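Local atomic coordinates of esterase (Xanthomonas oryzae pv. oryzae, PDB entry 3H2G), a protein that acts as a cell wall-degrading esterase linked to bacterial virulence, helping Xanthomonas oryzae attack the walls of rice cells. Residues A[86-91]-A[175-180]; A[136-141]-A[236-241]; A[9-14]-A[46-51]; A[65-70]-A[119-124]. One frame throughout, in Å; residues are numbered along the deposited sequence.

Contact 1: A[86-91]-A[175-180]; sequences HPTEAL and YSQGGH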
loop_
_atom_site.group_PDB
_atom_site.type_symbol
_atom_site.label_atom_id
_atom_site.label_comp_id
_atom_site.label_asym_id
_atom_site.label_seq_id
_atom_site.Cartn_x
_atom_site.Cartn_y
_atom_site.Cartn_z
ATOM N N HIS A 86 0.776 -0.091 3.481
ATOM C CA HIS A 86 1.320 1.267 3.444
ATOM C C HIS A 86 1.698 1.696 2.026
ATOM O O HIS A 86 1.862 0.860 1.139
ATOM C CB HIS A 86 2.534 1.391 4.386
ATOM C CG HIS A 86 3.789 0.754 3.873
ATOM N ND1 HIS A 86 4.395 -0.313 4.502
ATOM C CD2 HIS A 86 4.595 1.082 2.835
ATOM C CE1 HIS A 86 5.521 -0.611 3.876
ATOM N NE2 HIS A 86 5.666 0.221 2.861
ATOM N N PRO A 87 1.834 3.013 1.795
ATOM C CA PRO A 87 2.192 3.555 0.479
ATOM C C PRO A 87 3.666 3.376 0.110
ATOM O O PRO A 87 4.458 2.858 0.894
ATOM C CB PRO A 87 1.797 5.025 0.597
ATOM C CG PRO A 87 2.094 5.324 2.040
ATOM C CD PRO A 87 1.511 4.101 2.738
ATOM N N THR A 88 4.027 3.816 -1.090
ATOM C CA THR A 88 5.399 3.687 -1.577
ATOM C C THR A 88 6.428 4.185 -0.572
ATOM O O THR A 88 6.324 5.300 -0.054
ATOM C CB THR A 88 5.599 4.460 -2.899
ATOM O OG1 THR A 88 4.581 4.076 -3.830
ATOM C CG2 THR A 88 6.967 4.134 -3.505
ATOM N N GLU A 89 7.422 3.346 -0.302
ATOM C CA GLU A 89 8.488 3.681 0.635
ATOM C C GLU A 89 9.841 3.381 -0.001
ATOM O O GLU A 89 10.160 2.221 -0.274
ATOM C CB GLU A 89 8.340 2.868 1.924
ATOM C CG GLU A 89 9.434 3.152 2.943
ATOM C CD GLU A 89 9.423 4.595 3.402
ATOM O OE1 GLU A 89 8.504 4.961 4.161
ATOM O OE2 GLU A 89 10.321 5.364 2.996
ATOM N N ALA A 90 10.629 4.428 -0.231
ATOM C CA ALA A 90 11.950 4.281 -0.840
ATOM C C ALA A 90 13.080 4.228 0.186
ATOM O O ALA A 90 14.209 3.872 -0.158
ATOM C CB ALA A 90 12.200 5.419 -1.826
ATOM N N LEU A 91 12.794 4.597 1.434
ATOM C CA LEU A 91 13.823 4.554 2.477
ATOM C C LEU A 91 13.823 3.141 3.045
ATOM O O LEU A 91 12.935 2.766 3.808
ATOM C CB LEU A 91 13.528 5.566 3.593
ATOM C CG LEU A 91 14.637 5.726 4.647
ATOM C CD1 LEU A 91 15.834 6.437 4.026
ATOM C CD2 LEU A 91 14.123 6.521 5.840
ATOM N N TYR A 175 -3.442 2.346 1.306
ATOM C CA TYR A 175 -3.407 3.556 0.495
ATOM C C TYR A 175 -2.259 3.566 -0.513
ATOM O O TYR A 175 -1.126 3.220 -0.174
ATOM C CB TYR A 175 -3.307 4.773 1.429
ATOM C CG TYR A 175 -2.673 6.003 0.813
ATOM C CD1 TYR A 175 -3.324 6.724 -0.189
ATOM C CD2 TYR A 175 -1.407 6.427 1.214
ATOM C CE1 TYR A 175 -2.725 7.837 -0.780
ATOM C CE2 TYR A 175 -0.800 7.535 0.628
ATOM C CZ TYR A 175 -1.464 8.234 -0.369
ATOM O OH TYR A 175 -0.860 9.318 -0.962
ATOM N N SER A 176 -2.577 3.958 -1.750
ATOM C CA SER A 176 -1.610 4.057 -2.849
ATOM C C SER A 176 -1.053 2.680 -3.218
ATOM O O SER A 176 -1.806 1.804 -3.648
ATOM C CB SER A 176 -0.477 5.014 -2.456
ATOM O OG SER A 176 0.219 5.478 -3.605
ATOM N N GLN A 177 0.257 2.476 -3.084
ATOM C CA GLN A 177 0.797 1.151 -3.378
ATOM C C GLN A 177 0.046 0.209 -2.445
ATOM O O GLN A 177 -0.224 -0.942 -2.787
ATOM C CB GLN A 177 2.293 1.045 -3.058
ATOM C CG GLN A 177 2.802 -0.399 -3.201
ATOM C CD GLN A 177 4.172 -0.652 -2.588
ATOM O OE1 GLN A 177 4.655 -1.790 -2.576
ATOM N NE2 GLN A 177 4.801 0.394 -2.077
ATOM N N GLY A 178 -0.287 0.726 -1.262
ATOM C CA GLY A 178 -1.004 -0.052 -0.266
ATOM C C GLY A 178 -2.386 -0.478 -0.716
ATOM O O GLY A 178 -2.934 -1.454 -0.201
ATOM N N GLY A 179 -2.959 0.261 -1.663
ATOM C CA GLY A 179 -4.275 -0.091 -2.175
ATOM C C GLY A 179 -4.111 -1.314 -3.057
ATOM O O GLY A 179 -4.979 -2.186 -3.118
ATOM N N HIS A 180 -2.979 -1.362 -3.752
ATOM C CA HIS A 180 -2.637 -2.482 -4.620
ATOM C C HIS A 180 -2.404 -3.671 -3.679
ATOM O O HIS A 180 -2.871 -4.781 -3.928
ATOM C CB HIS A 180 -1.362 -2.141 -5.407
ATOM C CG HIS A 180 -0.888 -3.230 -6.322
ATOM N ND1 HIS A 180 -1.325 -3.357 -7.624
ATOM C CD2 HIS A 180 -0.002 -4.234 -6.124
ATOM C CE1 HIS A 180 -0.727 -4.394 -8.187
ATOM N NE2 HIS A 180 0.080 -4.943 -7.298
HETATM O O HOH W 1 2.798 5.701 -2.777
#

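Contact 2: A[136-141]-A[236-241]; sequences HPYLHS and SYAIVA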
loop_
_atom_site.group_PDB
_atom_site.type_symbol
_atom_site.label_atom_id
_atom_site.label_comp_id
_atom_site.label_asym_id
_atom_site.label_seq_id
_atom_site.Cartn_x
_atom_site.Cartn_y
_atom_site.Cartn_z
ATOM N N HIS A 136 13.166 -4.403 -2.442
ATOM C CA HIS A 136 11.732 -4.395 -2.177
ATOM C C HIS A 136 10.980 -4.672 -3.469
ATOM O O HIS A 136 11.140 -3.948 -4.455
ATOM C CB HIS A 136 11.244 -3.057 -1.618
ATOM C CG HIS A 136 9.752 -2.979 -1.518
ATOM N ND1 HIS A 136 9.005 -2.019 -2.168
ATOM C CD2 HIS A 136 8.860 -3.805 -0.920
ATOM C CE1 HIS A 136 7.719 -2.259 -1.979
ATOM N NE2 HIS A 136 7.604 -3.338 -1.226
ATOM N N PRO A 137 10.164 -5.740 -3.488
ATOM C CA PRO A 137 9.387 -6.090 -4.683
ATOM C C PRO A 137 8.215 -5.115 -4.819
ATOM O O PRO A 137 7.065 -5.460 -4.546
ATOM C CB PRO A 137 8.914 -7.517 -4.389
ATOM C CG PRO A 137 9.918 -8.034 -3.386
ATOM C CD PRO A 137 10.120 -6.833 -2.502
ATOM N N TYR A 138 8.527 -3.893 -5.227
ATOM C CA TYR A 138 7.532 -2.842 -5.400
ATOM C C TYR A 138 6.430 -3.257 -6.383
ATOM O O TYR A 138 6.713 -3.708 -7.489
ATOM C CB TYR A 138 8.243 -1.571 -5.888
ATOM C CG TYR A 138 7.379 -0.335 -6.016
ATOM C CD1 TYR A 138 6.580 0.100 -4.958
ATOM C CD2 TYR A 138 7.400 0.430 -7.183
ATOM C CE1 TYR A 138 5.824 1.271 -5.060
ATOM C CE2 TYR A 138 6.650 1.603 -7.293
ATOM C CZ TYR A 138 5.865 2.015 -6.229
ATOM O OH TYR A 138 5.118 3.169 -6.338
ATOM N N LEU A 139 5.177 -3.115 -5.955
ATOM C CA LEU A 139 4.011 -3.442 -6.776
ATOM C C LEU A 139 3.926 -4.899 -7.237
ATOM O O LEU A 139 3.336 -5.198 -8.282
ATOM C CB LEU A 139 3.950 -2.499 -7.985
ATOM C CG LEU A 139 3.766 -1.023 -7.600
ATOM C CD1 LEU A 139 3.929 -0.131 -8.827
ATOM C CD2 LEU A 139 2.394 -0.834 -6.969
ATOM N N HIS A 140 4.509 -5.797 -6.447
ATOM C CA HIS A 140 4.486 -7.226 -6.744
ATOM C C HIS A 140 3.363 -7.845 -5.912
ATOM O O HIS A 140 3.520 -8.087 -4.716
ATOM C CB HIS A 140 5.829 -7.866 -6.376
ATOM C CG HIS A 140 5.910 -9.325 -6.693
ATOM N ND1 HIS A 140 6.200 -10.278 -5.740
ATOM C CD2 HIS A 140 5.746 -9.997 -7.858
ATOM C CE1 HIS A 140 6.212 -11.473 -6.305
ATOM N NE2 HIS A 140 5.940 -11.330 -7.590
ATOM N N SER A 141 2.228 -8.093 -6.558
ATOM C CA SER A 141 1.052 -8.647 -5.895
ATOM C C SER A 141 1.298 -9.824 -4.956
ATOM O O SER A 141 0.841 -9.816 -3.810
ATOM C CB SER A 141 0.011 -9.050 -6.945
ATOM O OG SER A 141 -0.312 -7.953 -7.784
ATOM N N SER A 236 10.781 4.758 -11.896
ATOM C CA SER A 236 12.104 4.180 -11.675
ATOM C C SER A 236 12.045 3.077 -10.622
ATOM O O SER A 236 12.664 2.025 -10.780
ATOM C CB SER A 236 13.094 5.270 -11.254
ATOM O OG SER A 236 13.287 6.199 -12.315
ATOM N N TYR A 237 11.301 3.312 -9.545
ATOM C CA TYR A 237 11.171 2.302 -8.492
ATOM C C TYR A 237 10.576 1.028 -9.110
ATOM O O TYR A 237 11.058 -0.081 -8.877
ATOM C CB TYR A 237 10.256 2.828 -7.376
ATOM C CG TYR A 237 10.446 2.175 -6.014
ATOM C CD1 TYR A 237 9.986 2.805 -4.858
ATOM C CD2 TYR A 237 11.117 0.955 -5.876
ATOM C CE1 TYR A 237 10.192 2.247 -3.595
ATOM C CE2 TYR A 237 11.332 0.385 -4.612
ATOM C CZ TYR A 237 10.866 1.043 -3.478
ATOM O OH TYR A 237 11.080 0.514 -2.227
ATOM N N ALA A 238 9.533 1.201 -9.919
ATOM C CA ALA A 238 8.867 0.077 -10.571
ATOM C C ALA A 238 9.789 -0.729 -11.483
ATOM O O ALA A 238 9.792 -1.957 -11.434
ATOM C CB ALA A 238 7.666 0.578 -11.370
ATOM N N ILE A 239 10.557 -0.038 -12.321
ATOM C CA ILE A 239 11.471 -0.706 -13.249
ATOM C C ILE A 239 12.563 -1.488 -12.517
ATOM O O ILE A 239 12.796 -2.666 -12.802
ATOM C CB ILE A 239 12.125 0.321 -14.205
ATOM C CG1 ILE A 239 11.049 0.926 -15.113
ATOM C CG2 ILE A 239 13.234 -0.343 -15.027
ATOM C CD1 ILE A 239 11.528 2.103 -15.948
ATOM N N VAL A 240 13.229 -0.829 -11.575
ATOM C CA VAL A 240 14.292 -1.462 -10.801
ATOM C C VAL A 240 13.763 -2.664 -10.011
ATOM O O VAL A 240 14.390 -3.726 -9.986
ATOM C CB VAL A 240 14.941 -0.439 -9.833
ATOM C CG1 VAL A 240 15.870 -1.139 -8.863
ATOM C CG2 VAL A 240 15.713 0.607 -10.632
ATOM N N ALA A 241 12.605 -2.500 -9.379
ATOM C CA ALA A 241 12.012 -3.578 -8.593
ATOM C C ALA A 241 11.584 -4.754 -9.467
ATOM O O ALA A 241 11.831 -5.908 -9.119
ATOM C CB ALA A 241 10.818 -3.057 -7.795
#

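Contact 3: A[9-14]-A[46-51]; sequences TSNFLT and VAEFTY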
loop_
_atom_site.group_PDB
_atom_site.type_symbol
_atom_site.label_atom_id
_atom_site.label_comp_id
_atom_site.label_asym_id
_atom_site.label_seq_id
_atom_site.Cartn_x
_atom_site.Cartn_y
_atom_site.Cartn_z
ATOM N N THR A 9 10.187 -11.661 17.007
ATOM C CA THR A 9 10.367 -10.707 18.098
ATOM C C THR A 9 9.167 -9.768 18.113
ATOM O O THR A 9 8.461 -9.631 17.114
ATOM C CB THR A 9 11.645 -9.840 17.941
ATOM O OG1 THR A 9 11.465 -8.899 16.874
ATOM C CG2 THR A 9 12.868 -10.715 17.647
ATOM N N SER A 10 8.932 -9.133 19.253
ATOM C CA SER A 10 7.835 -8.186 19.384
ATOM C C SER A 10 8.227 -7.210 20.478
ATOM O O SER A 10 8.943 -7.566 21.416
ATOM C CB SER A 10 6.521 -8.897 19.732
ATOM O OG SER A 10 6.604 -9.589 20.962
ATOM N N ASN A 11 7.764 -5.975 20.353
ATOM C CA ASN A 11 8.108 -4.953 21.324
ATOM C C ASN A 11 7.054 -3.859 21.331
ATOM O O ASN A 11 6.543 -3.471 20.280
ATOM C CB ASN A 11 9.473 -4.362 20.959
ATOM C CG ASN A 11 9.975 -3.376 21.983
ATOM O OD1 ASN A 11 10.092 -3.697 23.165
ATOM N ND2 ASN A 11 10.283 -2.165 21.535
ATOM N N PHE A 12 6.716 -3.372 22.518
ATOM C CA PHE A 12 5.733 -2.309 22.623
ATOM C C PHE A 12 6.486 -0.997 22.778
ATOM O O PHE A 12 7.391 -0.881 23.604
ATOM C CB PHE A 12 4.793 -2.588 23.795
ATOM C CG PHE A 12 4.082 -3.905 23.673
ATOM C CD1 PHE A 12 4.673 -5.077 24.136
ATOM C CD2 PHE A 12 2.858 -3.988 23.014
ATOM C CE1 PHE A 12 4.059 -6.314 23.941
ATOM C CE2 PHE A 12 2.236 -5.220 22.811
ATOM C CZ PHE A 12 2.839 -6.385 23.275
ATOM N N LEU A 13 6.116 -0.019 21.956
ATOM C CA LEU A 13 6.777 1.280 21.945
ATOM C C LEU A 13 6.187 2.349 22.849
ATOM O O LEU A 13 6.901 2.950 23.650
ATOM C CB LEU A 13 6.824 1.822 20.513
ATOM C CG LEU A 13 7.646 1.012 19.506
ATOM C CD1 LEU A 13 7.589 1.683 18.131
ATOM C CD2 LEU A 13 9.085 0.921 19.994
ATOM N N THR A 14 4.892 2.597 22.705
ATOM C CA THR A 14 4.224 3.625 23.494
ATOM C C THR A 14 2.713 3.459 23.387
ATOM O O THR A 14 2.225 2.554 22.706
ATOM C CB THR A 14 4.610 5.038 22.982
ATOM O OG1 THR A 14 4.025 6.042 23.823
ATOM C CG2 THR A 14 4.113 5.236 21.559
ATOM N N VAL A 46 0.903 1.085 20.728
ATOM C CA VAL A 46 1.704 0.855 19.535
ATOM C C VAL A 46 2.743 -0.230 19.783
ATOM O O VAL A 46 3.543 -0.140 20.714
ATOM C CB VAL A 46 2.438 2.139 19.093
ATOM C CG1 VAL A 46 3.225 1.877 17.811
ATOM C CG2 VAL A 46 1.436 3.260 18.884
ATOM N N ALA A 47 2.720 -1.259 18.944
ATOM C CA ALA A 47 3.665 -2.358 19.060
ATOM C C ALA A 47 4.335 -2.609 17.718
ATOM O O ALA A 47 3.814 -2.231 16.668
ATOM C CB ALA A 47 2.950 -3.623 19.533
ATOM N N GLU A 48 5.508 -3.230 17.766
ATOM C CA GLU A 48 6.253 -3.560 16.564
ATOM C C GLU A 48 6.614 -5.030 16.683
ATOM O O GLU A 48 6.582 -5.597 17.778
ATOM C CB GLU A 48 7.522 -2.708 16.463
ATOM C CG GLU A 48 8.511 -2.923 17.599
ATOM C CD GLU A 48 9.666 -1.945 17.560
ATOM O OE1 GLU A 48 10.553 -2.043 18.434
ATOM O OE2 GLU A 48 9.690 -1.076 16.663
ATOM N N PHE A 49 6.948 -5.655 15.563
ATOM C CA PHE A 49 7.300 -7.063 15.596
ATOM C C PHE A 49 7.992 -7.504 14.313
ATOM O O PHE A 49 7.928 -6.817 13.292
ATOM C CB PHE A 49 6.035 -7.904 15.846
ATOM C CG PHE A 49 5.001 -7.806 14.750
ATOM C CD1 PHE A 49 5.010 -8.701 13.682
ATOM C CD2 PHE A 49 4.030 -6.807 14.777
ATOM C CE1 PHE A 49 4.062 -8.601 12.653
ATOM C CE2 PHE A 49 3.077 -6.696 13.752
ATOM C CZ PHE A 49 3.095 -7.594 12.692
ATOM N N THR A 50 8.686 -8.637 14.383
ATOM C CA THR A 50 9.357 -9.191 13.212
ATOM C C THR A 50 8.831 -10.609 13.078
ATOM O O THR A 50 8.452 -11.235 14.071
ATOM C CB THR A 50 10.892 -9.207 13.367
ATOM O OG1 THR A 50 11.262 -10.019 14.487
ATOM C CG2 THR A 50 11.412 -7.790 13.571
ATOM N N TYR A 51 8.793 -11.118 11.854
ATOM C CA TYR A 51 8.260 -12.454 11.638
ATOM C C TYR A 51 8.852 -13.160 10.432
ATOM O O TYR A 51 9.515 -12.549 9.593
ATOM C CB TYR A 51 6.739 -12.374 11.473
ATOM C CG TYR A 51 6.303 -11.479 10.324
ATOM C CD1 TYR A 51 6.296 -10.087 10.456
ATOM C CD2 TYR A 51 5.919 -12.025 9.099
ATOM C CE1 TYR A 51 5.916 -9.259 9.389
ATOM C CE2 TYR A 51 5.541 -11.210 8.025
ATOM C CZ TYR A 51 5.541 -9.829 8.178
ATOM O OH TYR A 51 5.163 -9.025 7.123
#

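Contact 4: A[65-70]-A[119-124]; sequences GVLLIP and VVVGSD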
loop_
_atom_site.group_PDB
_atom_site.type_symbol
_atom_site.label_atom_id
_atom_site.label_comp_id
_atom_site.label_asym_id
_atom_site.label_seq_id
_atom_site.Cartn_x
_atom_site.Cartn_y
_atom_site.Cartn_z
ATOM N N GLY A 65 6.726 -5.371 11.156
ATOM C CA GLY A 65 5.378 -4.855 11.031
ATOM C C GLY A 65 4.973 -3.989 12.198
ATOM O O GLY A 65 5.695 -3.894 13.189
ATOM N N VAL A 66 3.816 -3.349 12.069
ATOM C CA VAL A 66 3.290 -2.492 13.117
ATOM C C VAL A 66 1.962 -3.083 13.577
ATOM O O VAL A 66 1.220 -3.662 12.784
ATOM C CB VAL A 66 3.073 -1.035 12.607
ATOM C CG1 VAL A 66 2.132 -1.024 11.406
ATOM C CG2 VAL A 66 2.514 -0.170 13.724
ATOM N N LEU A 67 1.683 -2.958 14.868
ATOM C CA LEU A 67 0.444 -3.471 15.440
ATOM C C LEU A 67 -0.128 -2.412 16.368
ATOM O O LEU A 67 0.534 -1.994 17.316
ATOM C CB LEU A 67 0.712 -4.761 16.227
ATOM C CG LEU A 67 -0.409 -5.290 17.136
ATOM C CD1 LEU A 67 -1.636 -5.637 16.304
ATOM C CD2 LEU A 67 0.088 -6.521 17.892
ATOM N N LEU A 68 -1.349 -1.972 16.080
ATOM C CA LEU A 68 -2.023 -0.969 16.903
ATOM C C LEU A 68 -3.149 -1.680 17.641
ATOM O O LEU A 68 -4.013 -2.301 17.019
ATOM C CB LEU A 68 -2.578 0.156 16.022
ATOM C CG LEU A 68 -1.544 0.858 15.134
ATOM C CD1 LEU A 68 -2.218 1.954 14.314
ATOM C CD2 LEU A 68 -0.437 1.448 16.002
ATOM N N ILE A 69 -3.129 -1.596 18.967
ATOM C CA ILE A 69 -4.134 -2.263 19.790
ATOM C C ILE A 69 -4.997 -1.276 20.562
ATOM O O ILE A 69 -4.483 -0.448 21.317
ATOM C CB ILE A 69 -3.460 -3.212 20.809
ATOM C CG1 ILE A 69 -2.508 -4.164 20.083
ATOM C CG2 ILE A 69 -4.520 -3.995 21.577
ATOM C CD1 ILE A 69 -1.738 -5.091 21.015
ATOM N N PRO A 70 -6.327 -1.351 20.383
ATOM C CA PRO A 70 -7.242 -0.449 21.087
ATOM C C PRO A 70 -7.541 -0.987 22.484
ATOM O O PRO A 70 -7.364 -2.176 22.751
ATOM C CB PRO A 70 -8.478 -0.459 20.197
ATOM C CG PRO A 70 -8.516 -1.886 19.745
ATOM C CD PRO A 70 -7.060 -2.171 19.399
ATOM N N VAL A 119 -8.261 -3.203 15.432
ATOM C CA VAL A 119 -6.897 -3.658 15.665
ATOM C C VAL A 119 -6.276 -3.504 14.281
ATOM O O VAL A 119 -6.822 -4.002 13.294
ATOM C CB VAL A 119 -6.845 -5.137 16.105
ATOM C CG1 VAL A 119 -5.398 -5.619 16.160
ATOM C CG2 VAL A 119 -7.485 -5.290 17.475
ATOM N N VAL A 120 -5.157 -2.793 14.195
ATOM C CA VAL A 120 -4.522 -2.564 12.906
ATOM C C VAL A 120 -3.157 -3.226 12.803
ATOM O O VAL A 120 -2.302 -3.038 13.664
ATOM C CB VAL A 120 -4.361 -1.048 12.632
ATOM C CG1 VAL A 120 -3.786 -0.829 11.235
ATOM C CG2 VAL A 120 -5.702 -0.346 12.764
ATOM N N VAL A 121 -2.968 -4.004 11.742
ATOM C CA VAL A 121 -1.705 -4.691 11.510
ATOM C C VAL A 121 -1.194 -4.362 10.117
ATOM O O VAL A 121 -1.926 -4.490 9.136
ATOM C CB VAL A 121 -1.858 -6.221 11.598
ATOM C CG1 VAL A 121 -0.492 -6.881 11.414
ATOM C CG2 VAL A 121 -2.465 -6.613 12.933
ATOM N N GLY A 122 0.063 -3.943 10.032
ATOM C CA GLY A 122 0.636 -3.620 8.739
ATOM C C GLY A 122 2.052 -4.149 8.616
ATOM O O GLY A 122 2.830 -4.079 9.564
ATOM N N SER A 123 2.379 -4.709 7.459
ATOM C CA SER A 123 3.723 -5.217 7.221
ATOM C C SER A 123 4.526 -4.088 6.604
ATOM O O SER A 123 3.975 -3.270 5.876
ATOM C CB SER A 123 3.692 -6.389 6.238
ATOM O OG SER A 123 5.005 -6.730 5.818
ATOM N N ASP A 124 5.823 -4.029 6.898
ATOM C CA ASP A 124 6.655 -3.001 6.293
ATOM C C ASP A 124 7.015 -3.450 4.877
ATOM O O ASP A 124 7.558 -2.674 4.094
ATOM C CB ASP A 124 7.921 -2.760 7.119
ATOM C CG ASP A 124 7.642 -1.970 8.384
ATOM O OD1 ASP A 124 6.914 -0.957 8.296
ATOM O OD2 ASP A 124 8.148 -2.350 9.460
#

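Contact 1: A[86-91]-A[175-180]
Pro87 and Thr88, in the loop that follows strand 79-85, lie against a turn at Ser176 with the sequence and shape of a nucleophile elbow (GxSxG). Ser176 holds strained backbone angles (phi 65°, psi -118°) where strand 169-175 gives way to helix 177-192. With chi1 at -161°, Ser176 OG is placed where it meets a water and His377 NE2, and it makes no capping bond to the helix. The water joins the two segments: it accepts from Thr88 N at 2.8 Å and is hydrogen-bonded to Ser176 OG at 2.7 Å. The main polar partner of that hydroxyl is His377 NE2, in a Ser-His-Asp arrangement with Asp336 that is probably the catalytic triad. The apolar part is built on Pro87, whose CB meets Tyr175 CD2 at 3.6 Å, the two side chains crossing at about a right angle. Ser176 CB sits 3.8 Å from Pro87 CB and also lies above the centre of the Tyr175 ring. Thr88 OG1 passes 3.9 Å from Gln177 CB, its hydroxyl being hydrogen-bonded to Tyr138 OH. A post-strand loop with an amide directed at the elbow is characteristic of alpha/beta hydrolase active sites, where such a loop commonly contributes to the oxyanion hole.

Contact 2: A[136-141]-A[236-241]
Tyr237 OH is gripped by two polar partners, one from each of two loops. His136 ND1 reaches it at 3.3 Å in a weak bond bent to 134° at the hydrogen, and Glu89 O, in the loop after strand 79-85, takes part in the stronger bond. The histidine and tyrosine rings meet obliquely, and His136 CB also lies 3.6 Å from Tyr237 OH. Beside them, Tyr138 and Tyr237 form an offset stack with centroids 4.3 Å apart and planes only 18° from parallel. The Tyr138 ring is clasped on both faces: Tyr237 CG lies over one, toward the rim, and Leu139 CG sits centrally over the other, while Ala238 CA occupies its edge in the ring plane. With CG anti to the backbone N (chi1 -175°), Tyr138 brings its ring over that of Tyr237, the two side chains crossing at about a right angle. The cluster belongs to the border between the alpha/beta hydrolase core and the excursion inserted between strands 198-205 and 328-332, the source of helix 231-246. An inverse gamma turn centred on Pro137, closed by Tyr138 N bonding to His136 O at 2.7 Å, runs into a type II turn from Pro137 to His140. Ala241 CB fits at this bend, 3.5 Å from both His136 O and Tyr138 CB. Tyr138 CB in turn makes a CH-pi contact over the face of Tyr237, 4.2 Å from its centroid.

Contact 3: A[9-14]-A[46-51]
Asn11 and Glu48 are bound to each other three times. Their backbones form an antiparallel hydrogen-bonded pair, Glu48 N to Asn11 O at 2.7 Å and Asn11 N to Glu48 O at 2.9 Å. Alongside, Asn11 ND2 donates to Glu48 OE1 at 3.1 Å, the oxygen lying close to the amide plane while the nitrogen stands above the carboxylate plane. The side chains run side by side, their flat ends turned 40° apart, and Glu48 OE2 makes a salt bridge to Lys98. Farther along this face Thr9 OG1 and Thr50 OG1 share a short hydrogen bond of 2.6 Å; either may be the donor. Toward Thr14 the register slips in a way consistent with a beta bulge at Leu13, where Leu13 N bonds to Val46 O at 2.9 Å. Leu13, with backbone angles near the helical region (-91°, -54°), has its CD2 3.7 Å from Glu48 OE1. On the face of Ser10 and Phe49, Phe12 CD2 touches Ala47 CB at 3.5 Å, and the Phe12 ring makes a cation-pi contact with Arg45. Through exposed Thr9 and Asn11, paired with partly exposed Thr50 and buried Glu48, this outermost strand within the chain is held to its neighbour by side-chain bonds as well as by its backbone.

Contact 4: A[65-70]-A[119-124]
The flat groups that meet between Gly65-Pro70 and Val119-Asp124 are peptide units and one carboxylate. They belong to an antiparallel pair, its strand directions 174° apart, within the mixed alpha/beta hydrolase sheet. Val66 N lies in the carbonyl plane of Gly122 at 2.8 Å from its O, and Leu68 N approaches Val120 O in the same in-plane manner, also at 2.8 Å. Val120 N returns a bond to a lone pair of Leu68 O, its C=O...N angle being 143°. Val66 CG1 leans against the Gly122 peptide, 3.6 Å from its O. At the end of the pair, Asp124 OD2 comes to 3.7 Å from Gly65 N; its hydrogen bond is to Ser64 OG, and OD1 takes the amide of Gln96. The pair marks the change of direction in the sheet, since strand 119-123 runs parallel to strand 79-85 on its other side. CA-H...O contacts, such as Leu67 CA to Val120 O, supplement the amide bonds. Side chains divide between the two faces. Leu68 and Val120 lie side by side, CB to CB 4.0 Å, with Leu68 touching helix 108-114. Leu67 and Val121 occupy the other face, against helix 141-162; with CG anti to the backbone N (chi1 168°), Leu67 brings CD1 to 3.6 Å from Val121 CG2. The same methyl meets Val119 CG1 at 3.8 Å. Beyond it Pro70 crosses Val119 at about a right angle, its CD 3.7 Å from Val119 CG2.

Chemistry varies with place in the fold among these four contacts. Contacts 3 and 4 share one sheet and are joined through the adjacent strands 43-54 and 60-71, by Ala47 N with Leu67 O and by the Tyr51 and Ser123 hydroxyls. Contact 3, at the sheet's edge, adds polar side-chain bonds to its backbone pairing; buried contact 4 adds aliphatic packing to its own. Contacts 1 and 2 are also buried but hold loops against helices, one through a water and a proline, the other through aromatic rings. They touch through the bonds of Thr88 to Tyr138 and Glu89 to Tyr237, whereas His86 ND1, weakly bound to Ser123 O, ties contact 1 to contact 4.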